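Local coordinates for protein P domain of VP1 (Norovirus Hu/GI.7/TCH-060/USA/2003, PDB 4P3I) that forms the protruding part of the norovirus capsid protein VP1 and binds fucose- and galactose-containing glycans, consistent with attachment to histo-blood group antigens, at residues 104-109 with 159-164. Numbering follows the deposited sequence.
Sequences GACDWH and AWVSPS. With GAL (beta-D-galactopyranose), chain E.
H109 lays its imidazole over the indole of W160 in a face-to-face stack, the ring centroids (H109 ring, W160 six-membered ring) 3.5 Å apart and the planes at 18°. ND1 of H109 sits above the middle of the indole, while CB of H109 makes a CH-pi contact over the five-membered ring. W160 places its CG between its backbone N and carbonyl carbon (chi1 57°), which swings the indole back under the histidine. The backbones pair as antiparallel strands: S162 N donates to D107 O (3.1 Å) and H109 N to W160 O (3.0 Å). At the far end A159 N reaches H109 O at 2.8 Å and W160 N adds a weak bond to the same oxygen, a classic beta bulge. On the other sheet face CD1 of W108 lies beside CG1 of V161, 3.7 Å away; the indole packs against F100 and F135, and its NE1 is held by I103 O.

The face of D107, H109, W160 and S162 carries the sugar. D107 holds its CG anti to the carbonyl carbon (chi1 -81°), bringing OD2 to galactose O3 (2.7 Å); OD2 also meets K130 in a salt bridge. H109 NE2 donates to that same O3 at 3.1 Å, and galactose O4 donates to P163 O at 2.8 Å. S162 OG, less surely placed, probably donates to O4. One water donates to D107 OD1 and also bonds S164 OG. O3 is thus gripped as donor to D107 and acceptor from H109, and the stack on W160, itself touching a bound fucose, probably fixes the imidazole's rotation so that NE2 faces O3.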
# COMPACT_ATOMS: atom_id res chain seq x y z
N GLY A 104 0.91 -13.27 14.62
CA GLY A 104 1.38 -13.69 15.93
C GLY A 104 2.16 -14.99 15.95
O GLY A 104 2.08 -15.78 15.01
N ALA A 105 2.92 -15.20 17.02
CA ALA A 105 3.52 -16.50 17.33
C ALA A 105 4.42 -17.05 16.23
O ALA A 105 4.33 -18.22 15.88
CB ALA A 105 2.41 -17.50 17.68
N CYS A 106 5.29 -16.21 15.69
CA CYS A 106 6.26 -16.64 14.69
C CYS A 106 7.43 -15.68 14.67
O CYS A 106 7.36 -14.59 15.25
CB CYS A 106 5.61 -16.69 13.30
SG CYS A 106 4.83 -15.14 12.80
N ASP A 107 8.52 -16.09 14.03
CA ASP A 107 9.62 -15.18 13.73
C ASP A 107 9.25 -14.25 12.57
O ASP A 107 8.62 -14.67 11.59
CB ASP A 107 10.89 -15.95 13.36
CG ASP A 107 11.65 -16.45 14.58
OD1 ASP A 107 11.06 -16.55 15.68
OD2 ASP A 107 12.84 -16.77 14.42
N TRP A 108 9.65 -12.99 12.68
CA TRP A 108 9.46 -12.05 11.58
C TRP A 108 10.80 -11.75 10.94
O TRP A 108 11.83 -11.77 11.59
CB TRP A 108 8.89 -10.73 12.09
CG TRP A 108 7.49 -10.79 12.60
CD1 TRP A 108 6.60 -11.82 12.47
CD2 TRP A 108 6.83 -9.77 13.34
NE1 TRP A 108 5.41 -11.49 13.09
CE2 TRP A 108 5.53 -10.23 13.63
CE3 TRP A 108 7.22 -8.50 13.80
CZ2 TRP A 108 4.62 -9.47 14.36
CZ3 TRP A 108 6.31 -7.75 14.51
CH2 TRP A 108 5.02 -8.23 14.79
N HIS A 109 10.76 -11.44 9.65
CA HIS A 109 11.96 -11.01 8.95
C HIS A 109 11.60 -9.73 8.22
O HIS A 109 10.77 -9.74 7.31
CB HIS A 109 12.45 -12.12 8.01
CG HIS A 109 12.64 -13.42 8.72
ND1 HIS A 109 11.71 -14.44 8.67
CD2 HIS A 109 13.68 -13.90 9.44
CE1 HIS A 109 12.15 -15.47 9.35
NE2 HIS A 109 13.35 -15.17 9.83
N ALA A 159 8.88 -8.79 5.47
CA ALA A 159 9.24 -9.44 4.21
C ALA A 159 8.75 -10.87 4.17
O ALA A 159 8.22 -11.32 3.15
CB ALA A 159 10.76 -9.38 4.00
N TRP A 160 8.94 -11.60 5.27
CA TRP A 160 8.45 -12.98 5.39
C TRP A 160 8.41 -13.42 6.84
O TRP A 160 8.93 -12.73 7.72
CB TRP A 160 9.30 -13.96 4.55
CG TRP A 160 10.80 -14.01 4.84
CD1 TRP A 160 11.73 -13.07 4.48
CD2 TRP A 160 11.53 -15.08 5.46
NE1 TRP A 160 12.99 -13.48 4.87
CE2 TRP A 160 12.90 -14.71 5.47
CE3 TRP A 160 11.16 -16.31 6.02
CZ2 TRP A 160 13.89 -15.53 6.02
CZ3 TRP A 160 12.15 -17.12 6.57
CH2 TRP A 160 13.50 -16.72 6.56
N VAL A 161 7.78 -14.56 7.10
CA VAL A 161 7.67 -15.06 8.46
C VAL A 161 8.00 -16.54 8.48
O VAL A 161 7.88 -17.23 7.46
CB VAL A 161 6.26 -14.82 9.09
CG1 VAL A 161 5.93 -13.32 9.15
CG2 VAL A 161 5.17 -15.57 8.33
N SER A 162 8.44 -17.02 9.64
CA SER A 162 8.86 -18.41 9.78
C SER A 162 8.58 -18.87 11.21
O SER A 162 8.29 -18.05 12.07
CB SER A 162 10.35 -18.56 9.43
OG SER A 162 11.17 -17.82 10.32
N PRO A 163 8.64 -20.20 11.46
CA PRO A 163 8.27 -20.69 12.79
C PRO A 163 9.19 -20.21 13.91
O PRO A 163 10.38 -19.99 13.69
CB PRO A 163 8.38 -22.21 12.65
CG PRO A 163 8.22 -22.47 11.20
CD PRO A 163 8.86 -21.31 10.51
N SER A 164 8.63 -20.07 15.11
CA SER A 164 9.40 -19.69 16.29
C SER A 164 10.46 -20.72 16.66
O SER A 164 11.53 -20.38 17.15
CB SER A 164 8.46 -19.48 17.47
OG SER A 164 7.60 -18.39 17.23
C1 GAL E . 15.66 -20.40 11.06
C2 GAL E . 14.99 -19.05 10.85
C3 GAL E . 14.32 -18.61 12.14
C4 GAL E . 13.38 -19.70 12.62
C5 GAL E . 14.13 -21.01 12.73
C6 GAL E . 13.18 -22.11 13.21
O2 GAL E . 15.98 -18.09 10.47
O3 GAL E . 13.58 -17.40 11.90
O4 GAL E . 12.30 -19.85 11.68
O5 GAL E . 14.67 -21.37 11.45
O6 GAL E . 13.86 -23.37 13.20
O HOH W 1 5.69 -20.39 15.06
O HOH W 2 9.17 -16.30 17.59